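Local coordinates for protein L-Ribose isomerase (Acinetobacter, PDB 4Q0S) that probably catalyses the metal-assisted interconversion of L-ribose and L-ribulose in a cupin barrel, seen here with cobalt and ribitol bound, at residues 24-29 with 73-78; 105-110 with 210-215; 131-136 with 199-204. All coordinates share one frame; numbering follows the deposited sequence.

Contact 1 (24-29 with 73-78); sequences EWVREA and AMIIFE
Ile75 is the bump and helix 24-29 the hollow: its CG1-CD1 arm enters a notch walled by the indole of Trp25, the CA and CG2 of Val26 and the methyl of Ala29. CD1 sits squarely over the five-membered ring of Trp25, 3.5 Å from its centroid and 8° off the normal, a CH-pi contact. CG1 lies over the same face nearer the rim, 3.5 Å from Trp25 CE2. The indole gets there because CG of Trp25 is anti to the backbone N (chi1 -180°), which carries the ring forward from a CB that does not itself aim at the strand. Past Ile75, Trp25 CH2 comes within 3.5 Å of Met74 O. The floor of the notch is tight, with Ala29 CB 3.4 Å from Ile75 CD1, closer than usual van der Waals contact. The Phe77 ring forms a second, flatter bump. It presents its edge to the helix, with CZ 3.4 Å from Val26 O near the ring plane and CE1 3.8 Å from Val26 CG1, while CE2 rests against the carbonyl carbon of Ala29. Val26 thus wedges between Ile75 and Phe77. The axes of the two short segments approach to 9.6 Å and cross at -46°. Phe61 meets the Trp25 ring edge-to-face, and Glu28 reaches His109 and Trp66 of the second subunit. This is helix-on-sheet packing, in which helix 19-35 lies on the outer side of a cupin barrel wall whose opposite side carries Met74 toward the ribitol.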
loop_
_atom_site.group_PDB
_atom_site.type_symbol
_atom_site.label_atom_id
_atom_site.label_comp_id
_atom_site.label_asym_id
_atom_site.label_seq_id
_atom_site.Cartn_x
_atom_site.Cartn_y
_atom_site.Cartn_z
ATOM N N GLU A 24 -21.368 4.175 8.728
ATOM C CA GLU A 24 -20.830 3.029 8.003
ATOM C C GLU A 24 -20.202 3.498 6.690
ATOM O O GLU A 24 -19.151 3.005 6.281
ATOM C CB GLU A 24 -21.927 1.989 7.742
ATOM C CG GLU A 24 -22.630 1.520 9.011
ATOM C CD GLU A 24 -23.520 0.312 8.792
ATOM O OE1 GLU A 24 -24.072 0.166 7.679
ATOM O OE2 GLU A 24 -23.679 -0.489 9.743
ATOM N N TRP A 25 -20.837 4.479 6.057
ATOM C CA TRP A 25 -20.354 5.032 4.795
ATOM C C TRP A 25 -19.028 5.764 4.987
ATOM O O TRP A 25 -18.024 5.441 4.352
ATOM C CB TRP A 25 -21.414 5.992 4.231
ATOM C CG TRP A 25 -21.088 6.652 2.918
ATOM C CD1 TRP A 25 -20.483 6.078 1.833
ATOM C CD2 TRP A 25 -21.469 7.977 2.507
ATOM N NE1 TRP A 25 -20.473 6.960 0.773
ATOM C CE2 TRP A 25 -21.072 8.129 1.160
ATOM C CE3 TRP A 25 -22.114 9.046 3.147
ATOM C CZ2 TRP A 25 -21.298 9.310 0.438
ATOM C CZ3 TRP A 25 -22.340 10.219 2.428
ATOM C CH2 TRP A 25 -21.932 10.340 1.087
ATOM N N VAL A 26 -19.027 6.742 5.883
ATOM C CA VAL A 26 -17.839 7.533 6.149
ATOM C C VAL A 26 -16.712 6.811 6.892
ATOM O O VAL A 26 -15.547 6.963 6.538
ATOM C CB VAL A 26 -18.218 8.823 6.909
ATOM C CG1 VAL A 26 -16.967 9.568 7.356
ATOM C CG2 VAL A 26 -19.053 9.712 5.998
ATOM N N ARG A 27 -17.037 6.028 7.915
ATOM C CA ARG A 27 -15.976 5.337 8.644
ATOM C C ARG A 27 -15.300 4.269 7.783
ATOM O O ARG A 27 -14.087 4.095 7.859
ATOM C CB ARG A 27 -16.511 4.743 9.954
ATOM C CG ARG A 27 -16.963 5.823 10.948
ATOM C CD ARG A 27 -17.291 5.257 12.327
ATOM N NE ARG A 27 -16.087 4.939 13.098
ATOM C CZ ARG A 27 -16.092 4.350 14.294
ATOM N NH1 ARG A 27 -17.241 4.004 14.870
ATOM N NH2 ARG A 27 -14.944 4.104 14.916
ATOM N N GLU A 28 -16.069 3.567 6.953
ATOM C CA GLU A 28 -15.483 2.553 6.075
ATOM C C GLU A 28 -14.576 3.241 5.077
ATOM O O GLU A 28 -13.526 2.710 4.719
ATOM C CB GLU A 28 -16.543 1.798 5.273
ATOM C CG GLU A 28 -17.178 0.609 5.964
ATOM C CD GLU A 28 -16.187 -0.490 6.312
ATOM O OE1 GLU A 28 -15.142 -0.613 5.637
ATOM O OE2 GLU A 28 -16.471 -1.243 7.261
ATOM N N ALA A 29 -15.007 4.414 4.612
ATOM C CA ALA A 29 -14.241 5.164 3.630
ATOM C C ALA A 29 -12.936 5.647 4.228
ATOM O O ALA A 29 -11.911 5.645 3.561
ATOM C CB ALA A 29 -15.057 6.352 3.107
ATOM N N ALA A 73 -23.433 12.167 -4.922
ATOM C CA ALA A 73 -23.007 12.105 -3.533
ATOM C C ALA A 73 -21.571 11.587 -3.503
ATOM O O ALA A 73 -21.157 10.812 -4.373
ATOM C CB ALA A 73 -23.917 11.173 -2.752
ATOM N N MET A 74 -20.815 12.004 -2.494
ATOM C CA MET A 74 -19.425 11.593 -2.391
ATOM C C MET A 74 -18.897 11.896 -1.008
ATOM O O MET A 74 -19.560 12.548 -0.200
ATOM C CB MET A 74 -18.580 12.373 -3.395
ATOM C CG MET A 74 -18.411 13.831 -2.978
ATOM S SD MET A 74 -17.726 14.881 -4.256
ATOM C CE MET A 74 -16.068 14.173 -4.371
ATOM N N ILE A 75 -17.677 11.437 -0.761
ATOM C CA ILE A 75 -17.021 11.670 0.512
ATOM C C ILE A 75 -15.732 12.422 0.249
ATOM O O ILE A 75 -15.040 12.146 -0.730
ATOM C CB ILE A 75 -16.671 10.342 1.223
ATOM C CG1 ILE A 75 -17.953 9.636 1.655
ATOM C CG2 ILE A 75 -15.753 10.613 2.416
ATOM C CD1 ILE A 75 -17.712 8.357 2.399
ATOM N N ILE A 76 -15.419 13.381 1.112
ATOM C CA ILE A 76 -14.188 14.138 0.971
ATOM C C ILE A 76 -13.538 14.260 2.335
ATOM O O ILE A 76 -14.179 14.690 3.293
ATOM C CB ILE A 76 -14.431 15.568 0.429
ATOM C CG1 ILE A 76 -15.054 15.503 -0.969
ATOM C CG2 ILE A 76 -13.110 16.333 0.378
ATOM C CD1 ILE A 76 -15.379 16.878 -1.567
ATOM N N PHE A 77 -12.279 13.841 2.424
ATOM C CA PHE A 77 -11.517 13.944 3.659
ATOM C C PHE A 77 -10.433 14.957 3.329
ATOM O O PHE A 77 -9.501 14.668 2.578
ATOM C CB PHE A 77 -10.884 12.601 4.046
ATOM C CG PHE A 77 -11.881 11.542 4.438
ATOM C CD1 PHE A 77 -12.765 11.750 5.493
ATOM C CD2 PHE A 77 -11.916 10.323 3.771
ATOM C CE1 PHE A 77 -13.670 10.752 5.879
ATOM C CE2 PHE A 77 -12.812 9.318 4.147
ATOM C CZ PHE A 77 -13.690 9.533 5.202
ATOM N N GLU A 78 -10.573 16.155 3.879
ATOM C CA GLU A 78 -9.630 17.228 3.629
ATOM C C GLU A 78 -8.476 17.226 4.629
ATOM O O GLU A 78 -8.688 17.399 5.829
ATOM C CB GLU A 78 -10.393 18.551 3.672
ATOM C CG GLU A 78 -9.568 19.804 3.530
ATOM C CD GLU A 78 -10.442 21.049 3.585
ATOM O OE1 GLU A 78 -11.042 21.405 2.552
ATOM O OE2 GLU A 78 -10.541 21.660 4.670
#

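Contact 2 (105-110 with 210-215); sequences LMIVHP and PLVVRE. With RB0 (D-ribitol), chain C.
Met106 and Glu215 meet beside the bound ribitol, whose O3 donates a 3.2 Å hydrogen bond to Glu215 OE2. Met106 bends at its last torsion (chi3 -69°), which lays CE 3.5 Å from Glu215 OE1 and against Glu215 CB, while SD stays 4.0 Å from the ribitol carbon C3. Glu215 reaches in fully extended, and its carboxylate is positioned by a salt bridge from OE2 to Lys104. Arg254 also hydrogen-bonds the ribitol. Behind this first shell the backbone pairing places Met106. Met106 and Val213 form a hydrogen-bonded antiparallel pair, with N-H...O angles of 165° in both directions, and Val108 and Leu211 form the next, closed by Leu211 N to Val108 O at 2.6 Å. Between them Ile107 faces Val212 in a non-hydrogen-bonded pair. On the side away from the ribitol, Val212 CG1 packs 3.5 Å from Leu105 CD1, and Pro210 CB lies beside Ile107 CG2 at 3.8 Å. Past the strand end Pro210 lies over one face of His109 in a CH-pi contact, CB 4.1 Å from the ring centroid; NE2 of that ring is bonded to Glu28 of the second subunit. Arg214 likewise looks outward, to Glu127 of the third subunit. Such division of an antiparallel sheet, one side lining the sugar pocket and the other packed against helix and subunits, is that of a cupin barrel wall.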
loop_
_atom_site.group_PDB
_atom_site.type_symbol
_atom_site.label_atom_id
_atom_site.label_comp_id
_atom_site.label_asym_id
_atom_site.label_seq_id
_atom_site.Cartn_x
_atom_site.Cartn_y
_atom_site.Cartn_z
ATOM N N LEU A 105 -8.863 13.718 -0.064
ATOM C CA LEU A 105 -9.069 12.402 -0.634
ATOM C C LEU A 105 -10.563 12.354 -0.923
ATOM O O LEU A 105 -11.369 12.696 -0.065
ATOM C CB LEU A 105 -8.713 11.312 0.376
ATOM C CG LEU A 105 -8.719 9.903 -0.214
ATOM C CD1 LEU A 105 -7.604 9.800 -1.249
ATOM C CD2 LEU A 105 -8.516 8.864 0.892
ATOM N N MET A 106 -10.928 11.954 -2.133
ATOM C CA MET A 106 -12.331 11.883 -2.496
ATOM C C MET A 106 -12.710 10.448 -2.812
ATOM O O MET A 106 -11.996 9.742 -3.523
ATOM C CB MET A 106 -12.613 12.790 -3.697
ATOM C CG MET A 106 -12.160 14.227 -3.464
ATOM S SD MET A 106 -12.618 15.377 -4.766
ATOM C CE MET A 106 -11.586 14.836 -6.086
ATOM N N ILE A 107 -13.835 10.016 -2.262
ATOM C CA ILE A 107 -14.298 8.663 -2.487
ATOM C C ILE A 107 -15.689 8.668 -3.101
ATOM O O ILE A 107 -16.648 9.172 -2.516
ATOM C CB ILE A 107 -14.288 7.858 -1.172
ATOM C CG1 ILE A 107 -12.879 7.899 -0.572
ATOM C CG2 ILE A 107 -14.728 6.418 -1.438
ATOM C CD1 ILE A 107 -12.723 7.095 0.694
ATOM N N VAL A 108 -15.773 8.094 -4.294
ATOM C CA VAL A 108 -17.007 8.017 -5.045
ATOM C C VAL A 108 -17.339 6.557 -5.329
ATOM O O VAL A 108 -16.542 5.823 -5.916
ATOM C CB VAL A 108 -16.867 8.781 -6.375
ATOM C CG1 VAL A 108 -18.145 8.678 -7.173
ATOM C CG2 VAL A 108 -16.516 10.238 -6.091
ATOM N N HIS A 109 -18.523 6.136 -4.901
ATOM C CA HIS A 109 -18.935 4.767 -5.112
ATOM C C HIS A 109 -19.444 4.545 -6.529
ATOM O O HIS A 109 -19.764 5.500 -7.243
ATOM C CB HIS A 109 -19.963 4.362 -4.053
ATOM C CG HIS A 109 -19.340 4.028 -2.730
ATOM N ND1 HIS A 109 -18.725 4.975 -1.938
ATOM C CD2 HIS A 109 -19.174 2.842 -2.095
ATOM C CE1 HIS A 109 -18.208 4.387 -0.874
ATOM N NE2 HIS A 109 -18.465 3.092 -0.946
ATOM N N PRO A 110 -19.509 3.280 -6.960
ATOM C CA PRO A 110 -19.963 2.925 -8.306
ATOM C C PRO A 110 -21.251 3.613 -8.746
ATOM O O PRO A 110 -22.267 3.559 -8.048
ATOM C CB PRO A 110 -20.107 1.404 -8.235
ATOM C CG PRO A 110 -19.109 1.010 -7.180
ATOM C CD PRO A 110 -19.339 2.071 -6.134
ATOM N N PRO A 210 -14.561 1.374 -4.785
ATOM C CA PRO A 210 -14.982 2.774 -4.868
ATOM C C PRO A 210 -13.860 3.532 -5.572
ATOM O O PRO A 210 -12.708 3.109 -5.535
ATOM C CB PRO A 210 -15.089 3.205 -3.401
ATOM C CG PRO A 210 -15.220 1.906 -2.642
ATOM C CD PRO A 210 -14.296 0.985 -3.391
ATOM N N LEU A 211 -14.200 4.631 -6.235
ATOM C CA LEU A 211 -13.183 5.441 -6.871
ATOM C C LEU A 211 -12.553 6.246 -5.734
ATOM O O LEU A 211 -13.261 6.865 -4.938
ATOM C CB LEU A 211 -13.812 6.402 -7.884
ATOM C CG LEU A 211 -12.933 7.606 -8.247
ATOM C CD1 LEU A 211 -11.630 7.112 -8.859
ATOM C CD2 LEU A 211 -13.680 8.532 -9.224
ATOM N N VAL A 212 -11.233 6.216 -5.640
ATOM C CA VAL A 212 -10.538 6.978 -4.612
ATOM C C VAL A 212 -9.575 7.889 -5.353
ATOM O O VAL A 212 -8.712 7.419 -6.105
ATOM C CB VAL A 212 -9.751 6.061 -3.636
ATOM C CG1 VAL A 212 -9.111 6.906 -2.520
ATOM C CG2 VAL A 212 -10.686 5.036 -3.026
ATOM N N VAL A 213 -9.727 9.193 -5.148
ATOM C CA VAL A 213 -8.887 10.166 -5.837
ATOM C C VAL A 213 -8.280 11.190 -4.898
ATOM O O VAL A 213 -8.943 11.709 -4.001
ATOM C CB VAL A 213 -9.698 10.944 -6.907
ATOM C CG1 VAL A 213 -8.774 11.897 -7.693
ATOM C CG2 VAL A 213 -10.378 9.971 -7.853
ATOM N N ARG A 214 -7.011 11.485 -5.117
ATOM C CA ARG A 214 -6.327 12.477 -4.318
ATOM C C ARG A 214 -6.393 13.797 -5.098
ATOM O O ARG A 214 -5.950 13.874 -6.246
ATOM C CB ARG A 214 -4.875 12.041 -4.104
ATOM C CG ARG A 214 -4.046 12.984 -3.254
ATOM C CD ARG A 214 -2.602 12.497 -3.183
ATOM N NE ARG A 214 -2.417 11.357 -2.281
ATOM C CZ ARG A 214 -1.913 11.462 -1.052
ATOM N NH1 ARG A 214 -1.774 10.383 -0.293
ATOM N NH2 ARG A 214 -1.548 12.652 -0.587
ATOM N N GLU A 215 -6.976 14.829 -4.495
ATOM C CA GLU A 215 -7.048 16.118 -5.166
ATOM C C GLU A 215 -6.084 17.110 -4.541
ATOM O O GLU A 215 -6.040 17.266 -3.323
ATOM C CB GLU A 215 -8.463 16.711 -5.111
ATOM C CG GLU A 215 -8.532 18.105 -5.758
ATOM C CD GLU A 215 -9.898 18.745 -5.658
ATOM O OE1 GLU A 215 -10.841 18.207 -6.266
ATOM O OE2 GLU A 215 -10.029 19.787 -4.971
HETATM C C1 RB0 C . -16.686 19.168 -4.723
HETATM O O1 RB0 C . -17.803 19.438 -3.894
HETATM C C2 RB0 C . -15.417 19.649 -4.037
HETATM O O2 RB0 C . -15.363 21.074 -4.057
HETATM C C3 RB0 C . -14.171 19.043 -4.716
HETATM O O3 RB0 C . -13.017 19.314 -3.934
HETATM C C4 RB0 C . -13.954 19.550 -6.147
HETATM O O4 RB0 C . -14.639 20.779 -6.335
HETATM C C5 RB0 C . -14.452 18.516 -7.153
HETATM O O5 RB0 C . -14.100 18.912 -8.478
#

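Contact 3 (131-136 with 199-204); sequences GEMEVF and HAFRCP. With CO (cobalt (II) ion), chain B; RB0 (D-ribitol), chain C.
Arg202 reaches Glu134 with CG in the crowded position between backbone N and carbonyl carbon (chi1 76°). From there it runs extended alongside Glu134, and its guanidinium meets the carboxylate nearly coplanar, planes 19° apart, in a buried salt bridge. NE at 2.7 Å and NH2 at 3.0 Å both grip Glu134 OE2, the latter through its syn lone pair, while OE1 takes Tyr181 OH and a water. The two donors on OE2, with Tyr181 on OE1, probably hold the carboxylate in its plane. The Phe136 ring turns an edge to Arg202 CG. On the other side of the sheet Phe201 has a similar first torsion (chi1 57°), and extended Met133 lies over its ring: CE makes a CH-pi contact 3.5 Å from the Phe201 centroid, with SD farther above the same face, a Met-aromatic arrangement. The ring edge faces ribitol O5. At the strand start His199 NE2 binds cobalt at 2.3 Å, with His117, His119, Glu124 and ribitol O4 and O5. Backbone bonds pair Glu134 with Arg202 and Phe136 with Ala200. In the five-stranded antiparallel sheet, strand 180-185 flanks 132-137 and strand 113-118 flanks 199-202, while strand 124-130 sends Tyr126 against Met133 and His199.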
loop_
_atom_site.group_PDB
_atom_site.type_symbol
_atom_site.label_atom_id
_atom_site.label_comp_id
_atom_site.label_asym_id
_atom_site.label_seq_id
_atom_site.Cartn_x
_atom_site.Cartn_y
_atom_site.Cartn_z
ATOM N N GLY A 131 -9.399 2.395 -8.323
ATOM C CA GLY A 131 -10.528 2.452 -9.231
ATOM C C GLY A 131 -10.187 3.291 -10.446
ATOM O O GLY A 131 -9.014 3.486 -10.761
ATOM N N GLU A 132 -11.205 3.787 -11.138
ATOM C CA GLU A 132 -10.985 4.604 -12.324
ATOM C C GLU A 132 -11.912 5.791 -12.248
ATOM O O GLU A 132 -13.019 5.696 -11.725
ATOM C CB GLU A 132 -11.245 3.803 -13.603
ATOM C CG GLU A 132 -10.485 2.487 -13.642
ATOM C CD GLU A 132 -10.122 2.037 -15.045
ATOM O OE1 GLU A 132 -10.866 2.350 -16.001
ATOM O OE2 GLU A 132 -9.088 1.351 -15.187
ATOM N N MET A 133 -11.450 6.913 -12.772
ATOM C CA MET A 133 -12.226 8.129 -12.715
ATOM C C MET A 133 -12.651 8.612 -14.089
ATOM O O MET A 133 -11.818 8.821 -14.977
ATOM C CB MET A 133 -11.397 9.196 -12.006
ATOM C CG MET A 133 -12.022 10.562 -11.933
ATOM S SD MET A 133 -10.793 11.724 -11.331
ATOM C CE MET A 133 -11.836 12.959 -10.509
ATOM N N GLU A 134 -13.958 8.771 -14.268
ATOM C CA GLU A 134 -14.488 9.262 -15.528
ATOM C C GLU A 134 -14.847 10.719 -15.318
ATOM O O GLU A 134 -15.765 11.055 -14.561
ATOM C CB GLU A 134 -15.707 8.443 -15.964
ATOM C CG GLU A 134 -15.323 7.060 -16.474
ATOM C CD GLU A 134 -16.483 6.303 -17.103
ATOM O OE1 GLU A 134 -16.329 5.846 -18.252
ATOM O OE2 GLU A 134 -17.537 6.157 -16.457
ATOM N N VAL A 135 -14.087 11.582 -15.980
ATOM C CA VAL A 135 -14.269 13.020 -15.874
ATOM C C VAL A 135 -14.998 13.570 -17.089
ATOM O O VAL A 135 -14.699 13.218 -18.230
ATOM C CB VAL A 135 -12.899 13.741 -15.745
ATOM C CG1 VAL A 135 -13.107 15.212 -15.399
ATOM C CG2 VAL A 135 -12.051 13.060 -14.677
ATOM N N PHE A 136 -15.974 14.427 -16.824
ATOM C CA PHE A 136 -16.754 15.064 -17.869
ATOM C C PHE A 136 -16.467 16.539 -17.651
ATOM O O PHE A 136 -16.515 17.022 -16.516
ATOM C CB PHE A 136 -18.244 14.759 -17.662
ATOM C CG PHE A 136 -18.535 13.293 -17.466
ATOM C CD1 PHE A 136 -18.571 12.419 -18.554
ATOM C CD2 PHE A 136 -18.719 12.777 -16.187
ATOM C CE1 PHE A 136 -18.784 11.049 -18.367
ATOM C CE2 PHE A 136 -18.932 11.413 -15.990
ATOM C CZ PHE A 136 -18.964 10.546 -17.083
ATOM N N HIS A 199 -16.929 20.974 -14.665
ATOM C CA HIS A 199 -16.459 19.607 -14.544
ATOM C C HIS A 199 -17.317 18.786 -13.600
ATOM O O HIS A 199 -18.032 19.319 -12.749
ATOM C CB HIS A 199 -14.991 19.567 -14.100
ATOM C CG HIS A 199 -14.725 20.256 -12.797
ATOM N ND1 HIS A 199 -14.705 21.628 -12.668
ATOM C CD2 HIS A 199 -14.491 19.759 -11.560
ATOM C CE1 HIS A 199 -14.471 21.946 -11.406
ATOM N NE2 HIS A 199 -14.338 20.830 -10.712
ATOM N N ALA A 200 -17.249 17.476 -13.796
ATOM C CA ALA A 200 -17.975 16.502 -13.005
ATOM C C ALA A 200 -17.237 15.186 -13.217
ATOM O O ALA A 200 -16.450 15.051 -14.155
ATOM C CB ALA A 200 -19.419 16.381 -13.503
ATOM N N PHE A 201 -17.469 14.223 -12.338
ATOM C CA PHE A 201 -16.821 12.937 -12.486
ATOM C C PHE A 201 -17.568 11.861 -11.725
ATOM O O PHE A 201 -18.295 12.150 -10.778
ATOM C CB PHE A 201 -15.355 13.019 -12.040
ATOM C CG PHE A 201 -15.158 13.484 -10.620
ATOM C CD1 PHE A 201 -15.280 12.596 -9.554
ATOM C CD2 PHE A 201 -14.809 14.809 -10.352
ATOM C CE1 PHE A 201 -15.051 13.021 -8.237
ATOM C CE2 PHE A 201 -14.579 15.243 -9.041
ATOM C CZ PHE A 201 -14.698 14.345 -7.982
ATOM N N ARG A 202 -17.400 10.620 -12.161
ATOM C CA ARG A 202 -18.063 9.503 -11.515
ATOM C C ARG A 202 -17.155 8.288 -11.498
ATOM O O ARG A 202 -16.129 8.241 -12.180
ATOM C CB ARG A 202 -19.334 9.104 -12.276
ATOM C CG ARG A 202 -19.035 8.332 -13.563
ATOM C CD ARG A 202 -20.268 7.628 -14.143
ATOM N NE ARG A 202 -19.901 6.747 -15.252
ATOM C CZ ARG A 202 -20.748 5.946 -15.891
ATOM N NH1 ARG A 202 -22.029 5.907 -15.538
ATOM N NH2 ARG A 202 -20.312 5.169 -16.878
ATOM N N CYS A 203 -17.571 7.307 -10.710
ATOM C CA CYS A 203 -16.902 6.033 -10.612
ATOM C C CYS A 203 -17.753 5.149 -11.522
ATOM O O CYS A 203 -18.981 5.181 -11.437
ATOM C CB CYS A 203 -16.976 5.507 -9.177
ATOM S SG CYS A 203 -16.410 3.807 -8.979
ATOM N N PRO A 204 -17.128 4.389 -12.432
ATOM C CA PRO A 204 -17.925 3.525 -13.312
ATOM C C PRO A 204 -18.839 2.648 -12.452
ATOM O O PRO A 204 -18.433 2.177 -11.388
ATOM C CB PRO A 204 -16.864 2.710 -14.047
ATOM C CG PRO A 204 -15.719 3.656 -14.130
ATOM C CD PRO A 204 -15.693 4.286 -12.749
HETATM CO CO CO B . -14.384 21.084 -8.411
HETATM C C1 RB0 C . -16.686 19.168 -4.723
HETATM O O1 RB0 C . -17.803 19.438 -3.894
HETATM C C2 RB0 C . -15.417 19.649 -4.037
HETATM O O2 RB0 C . -15.363 21.074 -4.057
HETATM C C3 RB0 C . -14.171 19.043 -4.716
HETATM O O3 RB0 C . -13.017 19.314 -3.934
HETATM C C4 RB0 C . -13.954 19.550 -6.147
HETATM O O4 RB0 C . -14.639 20.779 -6.335
HETATM C C5 RB0 C . -14.452 18.516 -7.153
HETATM O O5 RB0 C . -14.100 18.912 -8.478
HETATM O O HOH W 1 -18.197 4.215 -19.318
#

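In the fold
All three contacts are buried, but they do different work. Contacts 1 and 2 share a sheet, since strands 73-82 and 101-108 are neighbours: contact 1 packs a helix on its outer side by mainly apolar and aromatic contacts, while contact 2 joins strands within it. Contact 3 belongs to the other sheet and is nested along the chain inside the loop closed by contact 2. One point where contacts 2 and 3 touch is Cys203 CB on Leu211 CB, at 3.5 Å. Contact 2 reaches the ribitol with a carboxylate, contact 3 through cobalt and the edge of Phe201, contact 1 from its strand, with Ile76. Contacts 1 and 2 touch the second subunit; contact 3 touches no other chain.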